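FTT_1639c (Francisella tularensis subsp. tularensis, PDB 7KZW) is of unknown function; this strand-rich part, probably the soluble portion, belongs to a longer protein with a predicted transmembrane helix. Local coordinates at residues 54-68 with 73-85. The protein carries 3 engineered substitutions. Sequence-based numbering, arbitrary orientation. Where two conformers were deposited one is given.
Sequences VGDNQGCKFIYAADT and GEITQTGSFTAYL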
ATOM      1  N   VAL A  54      -2.221  -4.366  12.048  1.00 10.97           N
ATOM      2  CA  VAL A  54      -2.503  -5.637  11.398  1.00 11.55           C
ATOM      3  C   VAL A  54      -3.106  -6.581  12.421  1.00 10.77           C
ATOM      4  O   VAL A  54      -2.589  -6.687  13.559  1.00 12.04           O
ATOM      5  CB  VAL A  54      -1.227  -6.241  10.781  1.00 11.84           C
ATOM      6  CG1 VAL A  54      -1.434  -7.634  10.206  1.00 12.07           C
ATOM      7  CG2 VAL A  54      -0.593  -5.306   9.694  1.00 14.21           C
ATOM      8  N   GLY A  55      -4.196  -7.243  12.053  1.00 10.63           N
ATOM      9  CA  GLY A  55      -4.797  -8.288  12.868  1.00 10.77           C
ATOM     10  C   GLY A  55      -4.417  -9.636  12.293  1.00 10.84           C
ATOM     11  O   GLY A  55      -3.232 -10.007  12.284  1.00 10.89           O
ATOM     12  N   ASP A  56      -5.386 -10.397  11.820  1.00 10.89           N
ATOM     13  CA  ASP A  56      -5.075 -11.638  11.123  1.00 10.97           C
ATOM     14  C   ASP A  56      -4.089 -11.335  10.014  1.00 11.18           C
ATOM     15  O   ASP A  56      -4.304 -10.413   9.233  1.00 11.35           O
ATOM     16  CB  ASP A  56      -6.325 -12.229  10.473  1.00 11.02           C
ATOM     17  CG  ASP A  56      -7.359 -12.731  11.497  1.00 12.01           C
ATOM     18  OD1 ASP A  56      -7.036 -13.026  12.657  1.00 11.75           O
ATOM     19  OD2 ASP A  56      -8.579 -12.912  11.124  1.00 11.81           O
ATOM     20  N   ASN A  57      -3.049 -12.167   9.879  1.00 10.89           N
ATOM     21  CA  ASN A  57      -2.149 -12.102   8.721  1.00 11.81           C
ATOM     22  C   ASN A  57      -1.557 -13.494   8.514  1.00 11.07           C
ATOM     23  O   ASN A  57      -0.673 -13.910   9.278  1.00 13.53           O
ATOM     24  CB  ASN A  57      -1.035 -11.067   8.873  1.00 11.04           C
ATOM     25  CG  ASN A  57      -0.129 -11.067   7.647  1.00 10.81           C
ATOM     26  OD1 ASN A  57      -0.410 -11.795   6.687  1.00 11.18           O
ATOM     27  ND2 ASN A  57       0.895 -10.256   7.643  1.00 11.70           N
ATOM     28  N   GLN A  58      -2.042 -14.220   7.513  1.00 11.48           N
ATOM     29  CA  GLN A  58      -1.358 -15.399   7.002  1.00 11.51           C
ATOM     30  C   GLN A  58      -0.871 -15.065   5.603  1.00 13.14           C
ATOM     31  O   GLN A  58      -1.690 -14.787   4.714  1.00 12.61           O
ATOM     32  CB  GLN A  58      -2.258 -16.628   6.982  1.00 17.33           C
ATOM     33  CG  GLN A  58      -1.572 -17.858   6.460  1.00 28.51           C
ATOM     34  CD  GLN A  58      -2.475 -19.061   6.586  1.00 43.53           C
ATOM     35  OE1 GLN A  58      -3.590 -18.957   7.120  1.00 55.79           O
ATOM     36  NE2 GLN A  58      -2.037 -20.195   6.043  1.00 44.17           N
ATOM     37  N   GLY A  59       0.435 -15.067   5.404  1.00 12.25           N
ATOM     38  CA  GLY A  59       0.995 -15.000   4.066  1.00 11.87           C
ATOM     39  C   GLY A  59       0.981 -13.653   3.368  1.00 11.15           C
ATOM     40  O   GLY A  59       1.176 -13.620   2.138  1.00 11.97           O
ATOM     41  N   CYS A  60       0.830 -12.550   4.096  1.00 10.90           N
ATOM     42  CA  CYS A  60       0.738 -11.255   3.407  1.00 10.60           C
ATOM     43  C   CYS A  60       1.781 -10.278   3.931  1.00 10.56           C
ATOM     44  O   CYS A  60       2.296 -10.381   5.047  1.00 11.36           O
ATOM     45  CB  CYS A  60      -0.638 -10.622   3.667  1.00 11.88           C
ATOM     46  SG  CYS A  60      -1.999 -11.719   3.138  1.00 11.51           S
ATOM     47  N   LYS A  61       2.094  -9.294   3.089  1.00 10.35           N
ATOM     48  CA  LYS A  61       3.083  -8.279   3.461  1.00 10.43           C
ATOM     49  C   LYS A  61       2.822  -7.005   2.658  1.00 10.89           C
ATOM     50  O   LYS A  61       2.325  -7.050   1.529  1.00 10.96           O
ATOM     51  CB  LYS A  61       4.509  -8.756   3.190  1.00 12.80           C
ATOM     52  CG  LYS A  61       4.784  -9.055   1.726  1.00 15.27           C
ATOM     53  CD  LYS A  61       6.232  -9.636   1.562  1.00 22.42           C
ATOM     54  CE  LYS A  61       6.559  -9.953   0.104  1.00 29.94           C
ATOM     55  NZ  LYS A  61       7.953 -10.527   0.033  1.00 37.37           N
ATOM     56  N   PHE A  62       3.177  -5.863   3.247  1.00  9.91           N
ATOM     57  CA  PHE A  62       3.173  -4.604   2.514  1.00 10.27           C
ATOM     58  C   PHE A  62       4.592  -4.291   2.074  1.00 11.27           C
ATOM     59  O   PHE A  62       5.541  -4.449   2.847  1.00 13.42           O
ATOM     60  CB  PHE A  62       2.784  -3.445   3.449  1.00 11.31           C
ATOM     61  CG  PHE A  62       1.300  -3.399   3.833  1.00 10.90           C
ATOM     62  CD1 PHE A  62       0.372  -2.711   3.045  1.00 12.85           C
ATOM     63  CD2 PHE A  62       0.871  -4.067   4.973  1.00 12.83           C
ATOM     64  CE1 PHE A  62      -0.975  -2.644   3.453  1.00 14.52           C
ATOM     65  CE2 PHE A  62      -0.494  -4.005   5.378  1.00 13.13           C
ATOM     66  CZ  PHE A  62      -1.390  -3.346   4.603  1.00 14.33           C
ATOM     67  N   ILE A  63       4.722  -3.837   0.846  1.00 10.05           N
ATOM     68  CA  ILE A  63       5.970  -3.358   0.241  0.50 10.21           C
ATOM     69  C   ILE A  63       5.846  -1.860   0.051  1.00 10.11           C
ATOM     70  O   ILE A  63       4.783  -1.372  -0.372  1.00 11.03           O
ATOM     71  CB  ILE A  63       6.195  -4.018  -1.142  0.50 12.06           C
ATOM     72  CG1 ILE A  63       5.968  -5.526  -1.055  0.50 15.22           C
ATOM     73  CG2 ILE A  63       7.594  -3.666  -1.688  0.50 15.78           C
ATOM     74  CD1 ILE A  63       6.974  -6.141  -0.197  0.50 18.29           C
ATOM     75  N   TYR A  64       6.908  -1.112   0.368  1.00 10.13           N
ATOM     76  CA  TYR A  64       6.895   0.342   0.174  1.00 10.09           C
ATOM     77  C   TYR A  64       8.275   0.793  -0.259  1.00 11.05           C
ATOM     78  O   TYR A  64       9.224   0.027  -0.192  1.00 10.46           O
ATOM     79  CB  TYR A  64       6.484   1.059   1.477  1.00  9.88           C
ATOM     80  CG  TYR A  64       7.316   0.762   2.697  1.00 10.49           C
ATOM     81  CD1 TYR A  64       8.312   1.621   3.098  1.00  9.94           C
ATOM     82  CD2 TYR A  64       7.074  -0.368   3.460  1.00 11.67           C
ATOM     83  CE1 TYR A  64       9.071   1.360   4.228  1.00 10.02           C
ATOM     84  CE2 TYR A  64       7.795  -0.622   4.606  1.00 12.14           C
ATOM     85  CZ  TYR A  64       8.807   0.254   5.020  1.00 12.23           C
ATOM     86  OH  TYR A  64       9.579   0.012   6.146  1.00 13.95           O
ATOM     87  N   ALA A  65       8.370   2.050  -0.717  1.00 10.36           N
ATOM     88  CA  ALA A  65       9.659   2.665  -1.014  1.00 10.58           C
ATOM     89  C   ALA A  65      10.157   3.332   0.264  1.00 10.45           C
ATOM     90  O   ALA A  65       9.560   4.313   0.749  1.00 11.56           O
ATOM     91  CB  ALA A  65       9.515   3.683  -2.146  1.00 11.27           C
ATOM     92  N   ALA A  66      11.229   2.782   0.849  1.00 10.56           N
ATOM     93  CA  ALA A  66      11.644   3.195   2.180  1.00 10.51           C
ATOM     94  C   ALA A  66      12.568   4.402   2.128  1.00 11.56           C
ATOM     95  O   ALA A  66      12.793   5.027   3.189  1.00 12.43           O
ATOM     96  CB  ALA A  66      12.397   2.045   2.855  1.00 12.72           C
ATOM     97  N   ASP A  67      13.046   4.792   0.961  1.00 11.24           N
ATOM     98  CA  ASP A  67      13.861   5.975   0.860  1.00 11.56           C
ATOM     99  C   ASP A  67      13.695   6.604  -0.519  1.00 11.25           C
ATOM    100  O   ASP A  67      12.999   6.064  -1.379  1.00 11.70           O
ATOM    101  CB  ASP A  67      15.318   5.655   1.244  1.00 11.40           C
ATOM    102  CG  ASP A  67      16.049   4.762   0.253  1.00 14.52           C
ATOM    103  OD1 ASP A  67      15.671   4.671  -0.922  1.00 12.82           O
ATOM    104  OD2 ASP A  67      17.078   4.145   0.667  1.00 16.65           O
ATOM    105  N   THR A  68      14.393   7.732  -0.715  1.00 12.11           N
ATOM    106  CA  THR A  68      14.206   8.484  -1.953  1.00 13.05           C
ATOM    107  C   THR A  68      14.923   7.861  -3.134  1.00 15.36           C
ATOM    108  O   THR A  68      14.802   8.359  -4.250  1.00 17.92           O
ATOM    109  CB  THR A  68      14.594   9.947  -1.788  1.00 14.97           C
ATOM    110  OG1 THR A  68      15.936  10.020  -1.331  1.00 16.17           O
ATOM    111  CG2 THR A  68      13.675  10.647  -0.753  1.00 15.41           C
ATOM    112  N   GLY A  73      11.155  -1.393   1.373  1.00 11.22           N
ATOM    113  CA  GLY A  73      10.918  -1.882   2.702  1.00 12.76           C
ATOM    114  C   GLY A  73       9.722  -2.829   2.717  1.00 11.95           C
ATOM    115  O   GLY A  73       8.913  -2.819   1.786  1.00 11.35           O
ATOM    116  N   GLU A  74       9.620  -3.660   3.751  1.00 12.97           N
ATOM    117  CA  GLU A  74       8.485  -4.565   3.891  1.00 11.95           C
ATOM    118  C   GLU A  74       8.004  -4.576   5.321  1.00 12.91           C
ATOM    119  O   GLU A  74       8.789  -4.384   6.262  1.00 15.39           O
ATOM    120  CB  GLU A  74       8.854  -5.994   3.459  1.00 17.44           C
ATOM    121  CG  GLU A  74       9.541  -6.093   2.091  1.00 23.84           C
ATOM    122  CD  GLU A  74       9.649  -7.552   1.579  1.00 32.45           C
ATOM    123  OE1 GLU A  74       9.495  -8.477   2.406  1.00 28.96           O
ATOM    124  OE2 GLU A  74       9.909  -7.742   0.355  1.00 36.78           O
ATOM    125  N   ILE A  75       6.705  -4.752   5.494  1.00 13.23           N
ATOM    126  CA  ILE A  75       6.179  -4.833   6.867  1.00 13.23           C
ATOM    127  C   ILE A  75       5.005  -5.796   6.872  1.00 11.06           C
ATOM    128  O   ILE A  75       4.220  -5.858   5.910  1.00 12.52           O
ATOM    129  CB  ILE A  75       5.812  -3.442   7.404  1.00 16.29           C
ATOM    130  CG1 ILE A  75       5.337  -3.521   8.879  1.00 15.74           C
ATOM    131  CG2 ILE A  75       4.814  -2.722   6.512  1.00 15.10           C
ATOM    132  CD1 ILE A  75       5.321  -2.085   9.505  1.00 18.46           C
ATOM    133  N   THR A  76       4.903  -6.572   7.945  1.00 12.07           N
ATOM    134  CA  THR A  76       3.900  -7.626   8.054  1.00 11.52           C
ATOM    135  C   THR A  76       3.060  -7.511   9.313  1.00 13.50           C
ATOM    136  O   THR A  76       2.204  -8.367   9.548  1.00 13.92           O
ATOM    137  CB  THR A  76       4.536  -9.004   8.037  1.00 13.43           C
ATOM    138  OG1 THR A  76       5.384  -9.136   9.190  1.00 16.94           O
ATOM    139  CG2 THR A  76       5.332  -9.185   6.766  1.00 15.45           C
ATOM    140  N   GLN A  77       3.310  -6.503  10.144  1.00 13.03           N
ATOM    141  CA  GLN A  77       2.678  -6.439  11.469  1.00 13.53           C
ATOM    142  C   GLN A  77       2.529  -4.968  11.793  1.00 13.27           C
ATOM    143  O   GLN A  77       3.064  -4.105  11.104  1.00 14.71           O
ATOM    144  CB  GLN A  77       3.572  -7.118  12.513  1.00 13.38           C
ATOM    145  CG  GLN A  77       4.944  -6.440  12.580  1.00 22.69           C
ATOM    146  CD  GLN A  77       5.922  -7.123  13.571  1.00 31.56           C
ATOM    147  OE1 GLN A  77       5.955  -8.349  13.698  1.00 40.99           O
ATOM    148  NE2 GLN A  77       6.723  -6.316  14.262  1.00 31.94           N
ATOM    149  N   THR A  78       1.750  -4.659  12.833  1.00 11.97           N
ATOM    150  CA  THR A  78       1.540  -3.279  13.228  1.00 12.60           C
ATOM    151  C   THR A  78       2.867  -2.585  13.429  1.00 13.88           C
ATOM    152  O   THR A  78       3.782  -3.122  14.062  1.00 14.88           O
ATOM    153  CB  THR A  78       0.779  -3.311  14.572  1.00 12.72           C
ATOM    154  OG1 THR A  78      -0.491  -3.973  14.351  1.00 13.64           O
ATOM    155  CG2 THR A  78       0.554  -1.934  15.167  1.00 13.99           C
ATOM    156  N   GLY A  79       2.963  -1.366  12.923  1.00 11.85           N
ATOM    157  CA  GLY A  79       4.189  -0.608  13.100  1.00 12.34           C
ATOM    158  C   GLY A  79       4.102   0.678  12.311  1.00 11.94           C
ATOM    159  O   GLY A  79       3.150   0.937  11.593  1.00 15.30           O
ATOM    160  N   SER A  80       5.151   1.453  12.410  1.00 11.72           N
ATOM    161  CA  SER A  80       5.187   2.740  11.745  0.68 10.20           C
ATOM    162  C   SER A  80       6.442   2.823  10.883  1.00 11.11           C
ATOM    163  O   SER A  80       7.471   2.192  11.160  1.00 12.11           O
ATOM    164  CB  SER A  80       5.186   3.928  12.736  0.68 12.46           C
ATOM    165  OG  SER A  80       6.396   4.003  13.484  0.68 12.50           O
ATOM    166  N   PHE A  81       6.338   3.598   9.824  1.00 10.47           N
ATOM    167  CA  PHE A  81       7.471   3.701   8.902  1.00 11.34           C
ATOM    168  C   PHE A  81       7.345   4.962   8.050  1.00  9.93           C
ATOM    169  O   PHE A  81       6.271   5.574   7.968  1.00 10.16           O
ATOM    170  CB  PHE A  81       7.611   2.449   7.990  1.00 10.77           C
ATOM    171  CG  PHE A  81       6.346   2.095   7.203  1.00  9.72           C
ATOM    172  CD1 PHE A  81       5.330   1.339   7.797  1.00 10.21           C
ATOM    173  CD2 PHE A  81       6.162   2.525   5.894  1.00  9.63           C
ATOM    174  CE1 PHE A  81       4.196   1.015   7.089  1.00 12.80           C
ATOM    175  CE2 PHE A  81       5.012   2.206   5.197  1.00 10.89           C
ATOM    176  CZ  PHE A  81       4.043   1.461   5.769  1.00 12.16           C
ATOM    177  N   THR A  82       8.425   5.274   7.354  1.00 10.02           N
ATOM    178  CA  THR A  82       8.450   6.375   6.375  1.00 10.01           C
ATOM    179  C   THR A  82       8.442   5.807   4.973  1.00 10.20           C
ATOM    180  O   THR A  82       9.194   4.875   4.687  1.00 10.43           O
ATOM    181  CB  THR A  82       9.712   7.170   6.554  1.00 10.42           C
ATOM    182  OG1 THR A  82       9.863   7.525   7.920  1.00 11.13           O
ATOM    183  CG2 THR A  82       9.664   8.476   5.651  1.00 10.84           C
ATOM    184  N   ALA A  83       7.590   6.328   4.119  1.00 11.26           N
ATOM    185  CA  ALA A  83       7.433   5.837   2.740  1.00 10.36           C
ATOM    186  C   ALA A  83       7.359   6.986   1.755  1.00 10.98           C
ATOM    187  O   ALA A  83       7.013   8.122   2.119  1.00 11.50           O
ATOM    188  CB  ALA A  83       6.120   5.057   2.619  1.00 11.24           C
ATOM    189  N   TYR A  84       7.755   6.713   0.524  1.00 10.86           N
ATOM    190  CA  TYR A  84       7.769   7.688  -0.547  1.00 10.84           C
ATOM    191  C   TYR A  84       7.021   7.126  -1.729  1.00 10.97           C
ATOM    192  O   TYR A  84       6.986   5.925  -1.941  1.00 10.89           O
ATOM    193  CB  TYR A  84       9.216   7.966  -0.967  1.00 11.25           C
ATOM    194  CG  TYR A  84      10.001   8.607   0.156  1.00 11.17           C
ATOM    195  CD1 TYR A  84      10.659   7.840   1.098  1.00 11.99           C
ATOM    196  CD2 TYR A  84      10.030   9.985   0.277  1.00 12.64           C
ATOM    197  CE1 TYR A  84      11.363   8.442   2.154  1.00 12.30           C
ATOM    198  CE2 TYR A  84      10.687  10.593   1.351  1.00 13.04           C
ATOM    199  CZ  TYR A  84      11.377   9.799   2.232  1.00 11.75           C
ATOM    200  OH  TYR A  84      12.076  10.382   3.294  1.00 14.87           O
ATOM    201  N   LEU A  85       6.442   8.012  -2.535  1.00 10.83           N
ATOM    202  CA  LEU A  85       5.733   7.572  -3.725  1.00 11.63           C
ATOM    203  C   LEU A  85       6.714   7.169  -4.822  1.00 11.71           C
ATOM    204  O   LEU A  85       7.691   7.882  -5.093  1.00 12.20           O
ATOM    205  CB  LEU A  85       4.889   8.726  -4.252  1.00 11.56           C
ATOM    206  CG  LEU A  85       3.670   9.081  -3.404  1.00 11.17           C
ATOM    207  CD1 LEU A  85       3.053  10.356  -3.948  1.00 14.47           C
ATOM    208  CD2 LEU A  85       2.630   7.919  -3.457  1.00 12.18           C
TER
HETATM  209  O   HOH W   1       0.292  -7.018  13.938  1.00 16.94           O
HETATM  210  O   HOH W   2       9.618  -9.009  -1.696  1.00 48.26           O
HETATM  211  O   HOH W   3       9.260  -1.651   8.177  1.00 36.45           O
HETATM  212  O   HOH W   4       6.236   3.766  -0.498  1.00 10.61           O
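Y64 lays its ring over that of F81 in a face-to-face stack, centroids 4.1 Å apart and planes at 25°, with F81 CD2 above the centre of the tyrosine ring. The opposite face of Y64 is covered by backbone: G73 CA sits 3.9 Å from the ring centroid in a CH-pi contact, offset toward the rim. Y64 CG lies between its own N and carbonyl carbon (chi1 56°), which swings the ring across the partner strand into this slot. The underlying hairpin pairs 60-65 with 73-75 antiparallel: F62 and I75 exchange N-H...O=C bonds, as do Y64 and G73. On the face of Y64 and F62, I75 CG2 packs 3.7 Å from F62 CB, while the F62 ring meets Y105 edge-to-face. K61 reaches E74 through a long, weak salt bridge (K61 NZ to E74 OE2, 3.4 Å). Beyond the pairing, N57 ND2 gives one hydrogen to T76 O (3.0 Å) and the other to C60 O, both partners in its amide plane, while OD1 takes C60 N in an Asx motif; three bonds thus fix the amide's rotation. V54 N donates to T78 OG1 at 2.9 Å, nearly straight. At the far end T68 CG2 covers a face of Y84. Strands 72-75 and 79-83 are the two outermost of the sheet within this chain; the stack joins strand 60-65 of the hairpin to 79-83, with G73 of 72-75 packed on the other face of Y64. The chemistry implies a seam held by aromatic packing and backbone bonds, with charge pairing probably secondary.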